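Local coordinates for protein endoglucanase (Komagataeibacter sucrofermentans, PDB 6VC5) that probably hydrolyses internal beta-1,4-glucosidic linkages of cellulose and related beta-glucans, at residues A[28-33]-A[74-79]; A[129-134]-A[205-210]; A[158-163]-A[230-235]; A[247-252]-A[283-288]. All coordinates share one frame; numbering follows the deposited sequence.

The four contacts illustrate how chemistry follows place in a largely helical barrel. Interaction 3, centred about 11 Å from the centre of the chain, joins the ends of two helices by apolar contacts alone. Interactions 1, 2 and 4 lie farther out, 19 to 23 Å from that centre. Of these, interaction 1 is a surface strand pair with a charged face, whereas interaction 4 ties a loop to a helix by side-chain bonds to backbone. Interaction 2 joins a hairpin turn to another loop without any hydrogen bond across it. Helix 172-187 packs against both interactions 2 and 3, whose segments alternate along the chain. Interactions 3 and 4 touch, Ser231 CB lying 3.8 Å from Thr283 CG2.

Interaction 1 of 4, residues A[28-33]-A[74-79]; sequences SGESHS and RYLDGH
Strands 30-32 and 74-76 run antiparallel with their axes 4.7 Å apart, Ser31 and Tyr75 forming a hydrogen-bonded pair flanked by the non-hydrogen-bonded pairs Glu30–Leu76 and His32–Arg74. The bond from Tyr75 N to Ser31 O is short, at 2.8 Å, and nearly linear. Beyond the strands, Asp77 N donates to Gly29 O, and a water donates to both Gly29 O and Asp77 O. On the face carrying Glu30, His32 and Arg74, one carboxylate oxygen meets two partners. With Glu30 CG wedged between its own N and carbonyl carbon (chi1 54°), OE1 takes the hydrogen of His32 NE2 at 2.8 Å on its anti lone pair. The same OE1 lies at the edge of the Arg74 guanidinium, where a weak salt bridge reaches NH1 at 3.5 Å; the two flat groups stand nearly perpendicular. Together the strands form a two-stranded antiparallel sheet at the barrel surface, and the first runs directly into helix 33-46, with His32 at its N-cap. Arg74 lies alongside His32, its CD 3.8 Å from NE2 at the imidazole edge, while Leu76 CD2 sits over the rim of one guanidinium face. On the other face, Ser31 OG bonds to Ile22 O and Arg21 NE, and the Tyr75 ring meets Trp58 edge-to-face. Asp77 OD2 and Gly29 O, both acceptors, sit only 3.0 Å apart; the salt bridge from Asp77 to Arg21 probably eases this closeness.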
loop_
_atom_site.group_PDB
_atom_site.type_symbol
_atom_site.label_atom_id
_atom_site.label_comp_id
_atom_site.label_asym_id
_atom_site.label_seq_id
_atom_site.Cartn_x
_atom_site.Cartn_y
_atom_site.Cartn_z
ATOM N N SER A 28 18.806 -5.104 6.682
ATOM C CA SER A 28 18.812 -4.937 8.131
ATOM C C SER A 28 19.166 -3.527 8.586
ATOM O O SER A 28 19.072 -3.245 9.787
ATOM C CB SER A 28 19.815 -5.915 8.739
ATOM O OG SER A 28 21.099 -5.733 8.153
ATOM N N GLY A 29 19.580 -2.647 7.681
ATOM C CA GLY A 29 20.008 -1.330 8.108
ATOM C C GLY A 29 19.022 -0.215 7.830
ATOM O O GLY A 29 19.431 0.944 7.702
ATOM N N GLU A 30 17.746 -0.536 7.730
ATOM C CA GLU A 30 16.727 0.484 7.528
ATOM C C GLU A 30 15.355 0.121 8.071
ATOM O O GLU A 30 15.013 -0.997 8.176
ATOM C CB GLU A 30 16.595 0.959 6.073
ATOM C CG GLU A 30 16.383 -0.047 5.010
ATOM C CD GLU A 30 16.892 0.447 3.618
ATOM O OE1 GLU A 30 16.110 0.925 2.802
ATOM O OE2 GLU A 30 18.098 0.360 3.312
ATOM N N SER A 31 14.612 1.150 8.396
ATOM C CA SER A 31 13.185 1.031 8.666
ATOM C C SER A 31 12.485 2.078 7.820
ATOM O O SER A 31 13.046 3.139 7.541
ATOM C CB SER A 31 12.848 1.264 10.141
ATOM O OG SER A 31 13.208 0.139 10.940
ATOM N N HIS A 32 11.269 1.770 7.378
ATOM C CA HIS A 32 10.529 2.596 6.423
ATOM C C HIS A 32 9.192 2.993 7.013
ATOM O O HIS A 32 8.677 2.301 7.859
ATOM C CB HIS A 32 10.258 1.823 5.122
ATOM C CG HIS A 32 11.486 1.474 4.355
ATOM N ND1 HIS A 32 11.790 0.185 3.999
ATOM C CD2 HIS A 32 12.488 2.241 3.871
ATOM C CE1 HIS A 32 12.932 0.172 3.333
ATOM N NE2 HIS A 32 13.377 1.406 3.244
ATOM N N SER A 33 8.623 4.093 6.546
ATOM C CA SER A 33 7.275 4.438 6.999
ATOM C C SER A 33 6.269 3.363 6.601
ATOM O O SER A 33 5.338 3.073 7.356
ATOM C CB SER A 33 6.845 5.827 6.497
ATOM O OG SER A 33 6.749 5.869 5.077
ATOM N N ARG A 74 12.211 6.988 5.345
ATOM C CA ARG A 74 13.225 6.023 5.747
ATOM C C ARG A 74 14.081 6.520 6.905
ATOM O O ARG A 74 14.436 7.703 6.982
ATOM C CB ARG A 74 14.138 5.680 4.559
ATOM C CG ARG A 74 15.274 4.737 4.909
ATOM C CD ARG A 74 15.960 4.209 3.676
ATOM N NE ARG A 74 16.786 5.226 3.050
ATOM C CZ ARG A 74 17.541 4.993 1.983
ATOM N NH1 ARG A 74 17.561 3.777 1.451
ATOM N NH2 ARG A 74 18.269 5.966 1.454
ATOM N N TYR A 75 14.425 5.585 7.787
ATOM C CA TYR A 75 15.483 5.729 8.780
ATOM C C TYR A 75 16.622 4.817 8.345
ATOM O O TYR A 75 16.427 3.601 8.211
ATOM C CB TYR A 75 14.946 5.293 10.146
ATOM C CG TYR A 75 15.932 5.332 11.296
ATOM C CD1 TYR A 75 15.855 6.331 12.260
ATOM C CD2 TYR A 75 16.914 4.352 11.431
ATOM C CE1 TYR A 75 16.743 6.362 13.321
ATOM C CE2 TYR A 75 17.802 4.373 12.495
ATOM C CZ TYR A 75 17.706 5.381 13.429
ATOM O OH TYR A 75 18.598 5.403 14.478
ATOM N N LEU A 76 17.805 5.398 8.138
ATOM C CA LEU A 76 18.970 4.682 7.605
ATOM C C LEU A 76 20.021 4.568 8.706
ATOM O O LEU A 76 20.664 5.564 9.061
ATOM C CB LEU A 76 19.519 5.426 6.385
ATOM C CG LEU A 76 20.540 4.782 5.440
ATOM C CD1 LEU A 76 20.014 3.472 4.902
ATOM C CD2 LEU A 76 20.844 5.732 4.289
ATOM N N ASP A 77 20.198 3.358 9.243
ATOM C CA ASP A 77 21.155 3.154 10.326
ATOM C C ASP A 77 22.548 3.600 9.902
ATOM O O ASP A 77 23.010 3.288 8.801
ATOM C CB ASP A 77 21.217 1.680 10.727
ATOM C CG ASP A 77 19.934 1.189 11.342
ATOM O OD1 ASP A 77 19.949 0.876 12.552
ATOM O OD2 ASP A 77 18.920 1.108 10.614
ATOM N N GLY A 78 23.221 4.329 10.788
ATOM C CA GLY A 78 24.581 4.751 10.539
ATOM C C GLY A 78 24.725 5.977 9.671
ATOM O O GLY A 78 25.835 6.521 9.578
ATOM N N HIS A 79 23.658 6.430 9.022
ATOM C CA HIS A 79 23.720 7.690 8.305
ATOM C C HIS A 79 23.646 8.830 9.316
ATOM O O HIS A 79 23.011 8.715 10.368
ATOM C CB HIS A 79 22.583 7.779 7.289
ATOM C CG HIS A 79 22.803 8.819 6.240
ATOM N ND1 HIS A 79 22.282 10.092 6.336
ATOM C CD2 HIS A 79 23.528 8.791 5.096
ATOM C CE1 HIS A 79 22.653 10.797 5.281
ATOM N NE2 HIS A 79 23.405 10.030 4.510
HETATM O O HOH W 1 21.978 1.355 6.923
#

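Interaction 2 of 4, residues A[129-134]-A[205-210]; sequences KSVGPY and HTNAFS
Val131 opens the contact modestly, its CG1 lying 4.3 Å from Asn207 OD1 as the chain enters the type II' turn that joins strands 128-131 and 134-137 into a beta hairpin. At the corner, Gly132 CA comes to 3.9 Å from the same oxygen, in the direction where a CB would collide with it; the positive phi of this residue suits glycine as well. Pro133 follows, and its CD rests 3.7 Å from Asn207 ND2, the amide arriving from the opposite direction. Within the turn Pro133 CG stands 3.8 Å above the centre of the Tyr134 ring. Tyr134 then reaches across: CG lies anti to the carbonyl carbon (chi1 -50°), and CE2 comes to 3.7 Å from Asn207 OD1, ring and amide planes 35° apart. The same Tyr134 CE2 lies at the edge of the Phe209 ring, in its plane and 3.8 Å from Phe209 CZ, and Tyr134 OH comes to 3.7 Å from that Phe209 CZ. A leucine in place of Tyr134 would probably strip Pro133 of its aromatic support and leave the Phe209 edge without its neighbour. Helix 172-187 backs both rings through Ile184, and Lys187 adds a cation-pi contact to Phe209. No hydrogen bond crosses between the segments, which implies that hairpin and loop are held together by van der Waals fit, with the asparagine amide serving as a flat packing surface.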
loop_
_atom_site.group_PDB
_atom_site.type_symbol
_atom_site.label_atom_id
_atom_site.label_comp_id
_atom_site.label_asym_id
_atom_site.label_seq_id
_atom_site.Cartn_x
_atom_site.Cartn_y
_atom_site.Cartn_z
ATOM N N LYS A 129 -3.519 16.953 -6.119
ATOM C CA LYS A 129 -3.269 17.956 -7.143
ATOM C C LYS A 129 -4.344 17.833 -8.217
ATOM O O LYS A 129 -4.774 16.726 -8.548
ATOM C CB LYS A 129 -1.884 17.731 -7.759
ATOM C CG LYS A 129 -1.570 18.610 -8.962
ATOM C CD LYS A 129 -0.887 19.899 -8.548
ATOM C CE LYS A 129 -0.760 20.840 -9.736
ATOM N NZ LYS A 129 0.532 20.649 -10.443
ATOM N N SER A 130 -4.792 18.974 -8.744
ATOM C CA SER A 130 -5.700 18.969 -9.889
ATOM C C SER A 130 -4.897 18.694 -11.155
ATOM O O SER A 130 -3.932 19.410 -11.448
ATOM C CB SER A 130 -6.426 20.307 -10.002
ATOM O OG SER A 130 -7.185 20.559 -8.831
ATOM N N VAL A 131 -5.288 17.650 -11.889
ATOM C CA VAL A 131 -4.626 17.223 -13.121
ATOM C C VAL A 131 -5.717 16.931 -14.142
ATOM O O VAL A 131 -6.484 15.980 -13.973
ATOM C CB VAL A 131 -3.760 15.977 -12.900
ATOM C CG1 VAL A 131 -3.273 15.421 -14.238
ATOM C CG2 VAL A 131 -2.594 16.304 -11.983
ATOM N N GLY A 132 -5.786 17.730 -15.201
ATOM C CA GLY A 132 -6.862 17.578 -16.151
ATOM C C GLY A 132 -8.206 17.602 -15.449
ATOM O O GLY A 132 -8.483 18.486 -14.637
ATOM N N PRO A 133 -9.054 16.608 -15.712
ATOM C CA PRO A 133 -10.360 16.543 -15.040
ATOM C C PRO A 133 -10.347 15.834 -13.694
ATOM O O PRO A 133 -11.425 15.569 -13.155
ATOM C CB PRO A 133 -11.191 15.733 -16.046
ATOM C CG PRO A 133 -10.184 14.748 -16.608
ATOM C CD PRO A 133 -8.858 15.486 -16.651
ATOM N N TYR A 134 -9.174 15.531 -13.139
ATOM C CA TYR A 134 -9.043 14.709 -11.947
ATOM C C TYR A 134 -8.460 15.497 -10.785
ATOM O O TYR A 134 -7.793 16.521 -10.958
ATOM C CB TYR A 134 -8.076 13.544 -12.194
ATOM C CG TYR A 134 -8.330 12.743 -13.436
ATOM C CD1 TYR A 134 -9.487 11.994 -13.580
ATOM C CD2 TYR A 134 -7.397 12.725 -14.470
ATOM C CE1 TYR A 134 -9.713 11.250 -14.724
ATOM C CE2 TYR A 134 -7.617 11.990 -15.618
ATOM C CZ TYR A 134 -8.773 11.253 -15.737
ATOM O OH TYR A 134 -8.997 10.514 -16.881
ATOM N N HIS A 205 -0.097 18.835 -19.865
ATOM C CA HIS A 205 -0.527 19.710 -20.951
ATOM C C HIS A 205 -1.524 19.062 -21.902
ATOM O O HIS A 205 -2.165 19.782 -22.673
ATOM C CB HIS A 205 0.684 20.169 -21.766
ATOM C CG HIS A 205 1.748 20.823 -20.940
ATOM N ND1 HIS A 205 1.494 21.900 -20.120
ATOM C CD2 HIS A 205 3.062 20.537 -20.792
ATOM C CE1 HIS A 205 2.609 22.255 -19.506
ATOM N NE2 HIS A 205 3.576 21.447 -19.899
ATOM N N THR A 206 -1.658 17.737 -21.902
ATOM C CA THR A 206 -2.572 17.052 -22.822
ATOM C C THR A 206 -3.511 16.066 -22.142
ATOM O O THR A 206 -4.499 15.657 -22.769
ATOM C CB THR A 206 -1.796 16.252 -23.873
ATOM O OG1 THR A 206 -1.087 15.184 -23.228
ATOM C CG2 THR A 206 -0.802 17.140 -24.643
ATOM N N ASN A 207 -3.221 15.634 -20.916
ATOM C CA ASN A 207 -3.945 14.568 -20.217
ATOM C C ASN A 207 -3.691 13.179 -20.792
ATOM O O ASN A 207 -4.422 12.239 -20.458
ATOM C CB ASN A 207 -5.450 14.831 -20.078
ATOM C CG ASN A 207 -6.051 14.138 -18.875
ATOM O OD1 ASN A 207 -5.545 14.265 -17.754
ATOM N ND2 ASN A 207 -7.128 13.394 -19.096
ATOM N N ALA A 208 -2.689 13.014 -21.654
ATOM C CA ALA A 208 -2.361 11.691 -22.169
ATOM C C ALA A 208 -1.693 10.847 -21.089
ATOM O O ALA A 208 -0.869 11.343 -20.314
ATOM C CB ALA A 208 -1.420 11.805 -23.366
ATOM N N PHE A 209 -2.039 9.556 -21.064
ATOM C CA PHE A 209 -1.537 8.585 -20.091
ATOM C C PHE A 209 -0.435 7.738 -20.712
ATOM O O PHE A 209 -0.536 7.311 -21.870
ATOM C CB PHE A 209 -2.648 7.610 -19.687
ATOM C CG PHE A 209 -3.645 8.142 -18.687
ATOM C CD1 PHE A 209 -4.170 9.435 -18.773
ATOM C CD2 PHE A 209 -4.099 7.315 -17.677
ATOM C CE1 PHE A 209 -5.118 9.886 -17.844
ATOM C CE2 PHE A 209 -5.039 7.764 -16.751
ATOM C CZ PHE A 209 -5.550 9.057 -16.840
ATOM N N SER A 210 0.592 7.437 -19.916
ATOM C CA SER A 210 1.678 6.587 -20.379
ATOM C C SER A 210 2.322 5.879 -19.190
ATOM O O SER A 210 2.071 6.202 -18.028
ATOM C CB SER A 210 2.716 7.396 -21.173
ATOM O OG SER A 210 3.228 8.456 -20.388
#

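Interaction 3 of 4, residues A[158-163]-A[230-235]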
loop_
_atom_site.group_PDB
_atom_site.type_symbol
_atom_site.label_atom_id
_atom_site.label_comp_id
_atom_site.label_asym_id
_atom_site.label_seq_id
_atom_site.Cartn_x
_atom_site.Cartn_y
_atom_site.Cartn_z
ATOM N N VAL A 158 -4.367 3.388 -1.269
ATOM C CA VAL A 158 -4.720 2.409 -0.248
ATOM C C VAL A 158 -6.206 2.601 0.020
ATOM O O VAL A 158 -6.604 3.327 0.941
ATOM C CB VAL A 158 -3.839 2.594 1.002
ATOM C CG1 VAL A 158 -4.187 1.566 2.088
ATOM C CG2 VAL A 158 -2.351 2.501 0.633
ATOM N N MET A 159 -7.034 1.973 -0.809
ATOM C CA MET A 159 -8.451 2.322 -0.829
ATOM C C MET A 159 -9.158 2.185 0.518
ATOM O O MET A 159 -9.950 3.081 0.849
ATOM C CB MET A 159 -9.169 1.601 -1.982
ATOM C CG MET A 159 -8.774 2.105 -3.385
ATOM S SD MET A 159 -9.222 3.839 -3.728
ATOM C CE MET A 159 -9.152 3.879 -5.544
ATOM N N PRO A 160 -8.928 1.151 1.337
ATOM C CA PRO A 160 -9.589 1.115 2.660
ATOM C C PRO A 160 -9.194 2.268 3.564
ATOM O O PRO A 160 -9.957 2.633 4.474
ATOM C CB PRO A 160 -9.117 -0.216 3.253
ATOM C CG PRO A 160 -8.784 -1.056 2.043
ATOM C CD PRO A 160 -8.223 -0.113 1.033
ATOM N N SER A 161 -8.008 2.844 3.355
ATOM C CA SER A 161 -7.617 4.004 4.142
ATOM C C SER A 161 -8.328 5.268 3.676
ATOM O O SER A 161 -8.721 6.102 4.505
ATOM C CB SER A 161 -6.104 4.195 4.078
ATOM O OG SER A 161 -5.729 5.187 5.005
ATOM N N LEU A 162 -8.486 5.438 2.356
ATOM C CA LEU A 162 -9.265 6.565 1.845
ATOM C C LEU A 162 -10.712 6.485 2.310
ATOM O O LEU A 162 -11.319 7.510 2.640
ATOM C CB LEU A 162 -9.173 6.624 0.315
ATOM C CG LEU A 162 -7.769 6.759 -0.277
ATOM C CD1 LEU A 162 -7.860 6.889 -1.795
ATOM C CD2 LEU A 162 -7.043 7.940 0.320
ATOM N N MET A 163 -11.285 5.276 2.345
ATOM C CA MET A 163 -12.650 5.109 2.834
ATOM C C MET A 163 -12.740 5.477 4.309
ATOM O O MET A 163 -13.720 6.089 4.754
ATOM C CB MET A 163 -13.087 3.651 2.648
ATOM C CG MET A 163 -12.976 3.078 1.229
ATOM S SD MET A 163 -14.018 1.619 0.980
ATOM C CE MET A 163 -13.274 0.381 2.004
ATOM N N LEU A 230 -8.446 -2.812 -4.429
ATOM C CA LEU A 230 -9.752 -2.660 -5.070
ATOM C C LEU A 230 -10.726 -3.723 -4.584
ATOM O O LEU A 230 -11.892 -3.419 -4.297
ATOM C CB LEU A 230 -9.608 -2.746 -6.587
ATOM C CG LEU A 230 -8.897 -1.579 -7.265
ATOM C CD1 LEU A 230 -8.777 -1.856 -8.768
ATOM C CD2 LEU A 230 -9.630 -0.279 -7.002
ATOM N N SER A 231 -10.270 -4.971 -4.479
ATOM C CA SER A 231 -11.139 -6.030 -3.966
ATOM C C SER A 231 -11.531 -5.757 -2.517
ATOM O O SER A 231 -12.711 -5.846 -2.149
ATOM C CB SER A 231 -10.438 -7.380 -4.085
ATOM O OG SER A 231 -11.310 -8.415 -3.666
ATOM N N TRP A 232 -10.549 -5.407 -1.688
ATOM C CA TRP A 232 -10.781 -5.169 -0.265
ATOM C C TRP A 232 -11.817 -4.067 -0.052
ATOM O O TRP A 232 -12.703 -4.190 0.803
ATOM C CB TRP A 232 -9.423 -4.789 0.324
ATOM C CG TRP A 232 -9.280 -4.552 1.793
ATOM C CD1 TRP A 232 -10.260 -4.469 2.742
ATOM C CD2 TRP A 232 -8.042 -4.343 2.469
ATOM N NE1 TRP A 232 -9.692 -4.225 3.983
ATOM C CE2 TRP A 232 -8.331 -4.142 3.832
ATOM C CE3 TRP A 232 -6.708 -4.318 2.048
ATOM C CZ2 TRP A 232 -7.331 -3.906 4.777
ATOM C CZ3 TRP A 232 -5.719 -4.083 2.982
ATOM C CH2 TRP A 232 -6.036 -3.887 4.335
ATOM N N ALA A 233 -11.752 -3.008 -0.853
ATOM C CA ALA A 233 -12.676 -1.883 -0.756
ATOM C C ALA A 233 -13.982 -2.085 -1.524
ATOM O O ALA A 233 -14.794 -1.152 -1.574
ATOM C CB ALA A 233 -11.991 -0.606 -1.247
ATOM N N HIS A 234 -14.202 -3.256 -2.129
ATOM C CA HIS A 234 -15.421 -3.544 -2.900
ATOM C C HIS A 234 -15.572 -2.612 -4.101
ATOM O O HIS A 234 -16.682 -2.229 -4.484
ATOM C CB HIS A 234 -16.668 -3.549 -2.011
ATOM C CG HIS A 234 -16.519 -4.386 -0.779
ATOM N ND1 HIS A 234 -16.413 -5.759 -0.821
ATOM C CD2 HIS A 234 -16.441 -4.042 0.528
ATOM C CE1 HIS A 234 -16.289 -6.228 0.408
ATOM N NE2 HIS A 234 -16.302 -5.206 1.246
ATOM N N MET A 235 -14.440 -2.261 -4.711
ATOM C CA MET A 235 -14.402 -1.366 -5.857
ATOM C C MET A 235 -13.946 -2.056 -7.133
ATOM O O MET A 235 -13.810 -1.382 -8.162
ATOM C CB MET A 235 -13.465 -0.174 -5.595
ATOM C CG MET A 235 -13.906 0.796 -4.495
ATOM S SD MET A 235 -12.584 1.999 -4.087
ATOM C CE MET A 235 -13.314 2.844 -2.694
#
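Val158 O is gripped by two backbone amides, Ser161 N at 2.8 Å and Leu162 N, in the first turn of helix 159-169, just where Met159 and Pro160 face Ala233 and Trp232. The contact belongs to the (alpha/alpha)6 barrel expected of family 8 enzymes: the start of one helix meets the end of another, helix 225-232, which closes in a Schellman motif at His234. Pro160 CG stands over one face of the indole, 3.4 Å from the centroid of its five-membered ring and 12° off the normal, a close CH-pi contact. In Trp232, CG set anti to the residue's own N (chi1 -176°) carries the indole toward Pro160, and chi2 of -9° turns its face there; the ring packs further on Trp102 and Leu308. A serine at Trp232 would probably leave Pro160 CG without its aromatic cover and open a gap toward helices 90-106 and 300-313. Beside it, Ala233 CB fits between two methionines, 3.7 Å from Met159 CB and 3.6 Å from Met163 CE. Met235 is extended beyond CG and crosses Met159 at about a right angle, bringing the SD atoms of the two residues within 3.8 Å. Met163 slides past Met235 in the opposite direction, its SD 3.9 Å from Met235 CE.

Interaction 4 of 4, residues A[247-252]-A[283-288]; sequences FWNHYG and TGLASA
Hydrogen bonds from side chains of the helix to the loop backbone dominate where Trp248 and Asn249 meet residues 283-286. Asn249 uses both ends of its amide: OD1 accepts from Ala286 N at 3.2 Å, in the carbonyl plane and on a lone pair, while ND2 donates to Gly284 O, also at 3.2 Å but tilted out of that carbonyl's plane. Gripped at two points, the amide is fixed in its flip, since turning it over would set donor against donor and acceptor against acceptor. The indole N-H of Trp248 is shared more loosely. NE1 makes weak, bent bonds to Thr283 O at 2.9 Å, which lies at the ring edge, and to Thr283 OG1 at 3.0 Å; that hydroxyl has its stronger partner in Val279 O. Apolar contact comes from Leu285, where chi1 of 173° and chi2 of 69° together bring CD1 to 3.8 Å from Trp248 CB and next to Asn249 OD1. Leu285 and Trp248 both also pack on Ala280 of helix 274-282. The arrangement is that of a helix-connecting loop in an (alpha/alpha)6 barrel, here the one leading from helix 274-282 toward helix 300-313, fastened to the C-terminal turns of helix 238-251.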
loop_
_atom_site.group_PDB
_atom_site.type_symbol
_atom_site.label_atom_id
_atom_site.label_comp_id
_atom_site.label_asym_id
_atom_site.label_seq_id
_atom_site.Cartn_x
_atom_site.Cartn_y
_atom_site.Cartn_z
ATOM N N PHE A 247 -5.459 -13.159 -16.503
ATOM C CA PHE A 247 -4.018 -13.093 -16.304
ATOM C C PHE A 247 -3.536 -14.176 -15.336
ATOM O O PHE A 247 -2.624 -14.948 -15.659
ATOM C CB PHE A 247 -3.650 -11.688 -15.812
ATOM C CG PHE A 247 -2.203 -11.522 -15.458
ATOM C CD1 PHE A 247 -1.228 -11.566 -16.443
ATOM C CD2 PHE A 247 -1.821 -11.305 -14.147
ATOM C CE1 PHE A 247 0.105 -11.413 -16.126
ATOM C CE2 PHE A 247 -0.484 -11.155 -13.819
ATOM C CZ PHE A 247 0.476 -11.206 -14.807
ATOM N N TRP A 248 -4.136 -14.259 -14.141
ATOM C CA TRP A 248 -3.670 -15.256 -13.182
ATOM C C TRP A 248 -3.784 -16.660 -13.755
ATOM O O TRP A 248 -2.889 -17.492 -13.569
ATOM C CB TRP A 248 -4.486 -15.235 -11.893
ATOM C CG TRP A 248 -4.742 -13.932 -11.214
ATOM C CD1 TRP A 248 -5.957 -13.490 -10.769
ATOM C CD2 TRP A 248 -3.782 -12.951 -10.799
ATOM N NE1 TRP A 248 -5.818 -12.281 -10.144
ATOM C CE2 TRP A 248 -4.497 -11.926 -10.143
ATOM C CE3 TRP A 248 -2.396 -12.827 -10.934
ATOM C CZ2 TRP A 248 -3.875 -10.786 -9.625
ATOM C CZ3 TRP A 248 -1.774 -11.692 -10.413
ATOM C CH2 TRP A 248 -2.516 -10.689 -9.773
ATOM N N ASN A 249 -4.903 -16.959 -14.408
ATOM C CA ASN A 249 -5.157 -18.317 -14.865
ATOM C C ASN A 249 -4.336 -18.703 -16.090
ATOM O O ASN A 249 -4.122 -19.902 -16.318
ATOM C CB ASN A 249 -6.653 -18.500 -15.095
ATOM C CG ASN A 249 -7.416 -18.592 -13.790
ATOM O OD1 ASN A 249 -7.124 -19.445 -12.957
ATOM N ND2 ASN A 249 -8.386 -17.704 -13.598
ATOM N N HIS A 250 -3.849 -17.730 -16.863
ATOM C CA HIS A 250 -2.947 -18.052 -17.966
ATOM C C HIS A 250 -1.645 -18.649 -17.461
ATOM O O HIS A 250 -1.096 -19.576 -18.075
ATOM C CB HIS A 250 -2.621 -16.809 -18.793
ATOM C CG HIS A 250 -1.709 -17.092 -19.948
ATOM N ND1 HIS A 250 -2.141 -17.691 -21.112
ATOM C CD2 HIS A 250 -0.388 -16.847 -20.118
ATOM C CE1 HIS A 250 -1.124 -17.807 -21.948
ATOM N NE2 HIS A 250 -0.048 -17.306 -21.369
ATOM N N TYR A 251 -1.120 -18.112 -16.360
ATOM C CA TYR A 251 0.149 -18.583 -15.822
ATOM C C TYR A 251 -0.026 -19.697 -14.805
ATOM O O TYR A 251 0.809 -20.612 -14.750
ATOM C CB TYR A 251 0.943 -17.406 -15.239
ATOM C CG TYR A 251 1.532 -16.552 -16.341
ATOM C CD1 TYR A 251 2.574 -17.037 -17.123
ATOM C CD2 TYR A 251 1.029 -15.284 -16.619
ATOM C CE1 TYR A 251 3.112 -16.286 -18.140
ATOM C CE2 TYR A 251 1.565 -14.519 -17.644
ATOM C CZ TYR A 251 2.608 -15.031 -18.397
ATOM O OH TYR A 251 3.152 -14.286 -19.417
ATOM N N GLY A 252 -1.097 -19.660 -14.024
ATOM C CA GLY A 252 -1.359 -20.702 -13.055
ATOM C C GLY A 252 -0.690 -20.456 -11.711
ATOM O O GLY A 252 0.297 -19.727 -11.590
ATOM N N THR A 283 -8.608 -12.528 -6.045
ATOM C CA THR A 283 -9.020 -11.767 -7.224
ATOM C C THR A 283 -9.090 -12.643 -8.475
ATOM O O THR A 283 -8.686 -12.231 -9.567
ATOM C CB THR A 283 -8.111 -10.560 -7.455
ATOM O OG1 THR A 283 -6.753 -10.994 -7.576
ATOM C CG2 THR A 283 -8.217 -9.556 -6.303
ATOM N N GLY A 284 -9.612 -13.860 -8.346
ATOM C CA GLY A 284 -10.018 -14.642 -9.504
ATOM C C GLY A 284 -9.191 -15.865 -9.841
ATOM O O GLY A 284 -9.536 -16.571 -10.800
ATOM N N LEU A 285 -8.155 -16.178 -9.087
ATOM C CA LEU A 285 -7.387 -17.351 -9.443
ATOM C C LEU A 285 -8.117 -18.611 -9.029
ATOM O O LEU A 285 -8.676 -18.670 -7.959
ATOM C CB LEU A 285 -5.990 -17.308 -8.846
ATOM C CG LEU A 285 -5.194 -18.597 -9.058
ATOM C CD1 LEU A 285 -4.838 -18.796 -10.513
ATOM C CD2 LEU A 285 -3.939 -18.612 -8.205
ATOM N N ALA A 286 -8.075 -19.610 -9.903
ATOM C CA ALA A 286 -8.726 -20.898 -9.697
ATOM C C ALA A 286 -7.688 -21.902 -9.222
ATOM O O ALA A 286 -6.695 -22.121 -9.890
ATOM C CB ALA A 286 -9.318 -21.366 -11.009
ATOM N N SER A 287 -7.899 -22.534 -8.078
ATOM C CA SER A 287 -8.984 -22.240 -7.162
ATOM C C SER A 287 -8.336 -21.661 -5.922
ATOM O O SER A 287 -7.340 -22.183 -5.436
ATOM C CB SER A 287 -9.758 -23.516 -6.810
ATOM O OG SER A 287 -8.949 -24.480 -6.146
ATOM N N ALA A 288 -8.890 -20.564 -5.428
ATOM C CA ALA A 288 -8.316 -19.861 -4.289
ATOM C C ALA A 288 -7.881 -20.808 -3.171
ATOM O O ALA A 288 -8.659 -21.633 -2.695
ATOM C CB ALA A 288 -9.293 -18.825 -3.774
#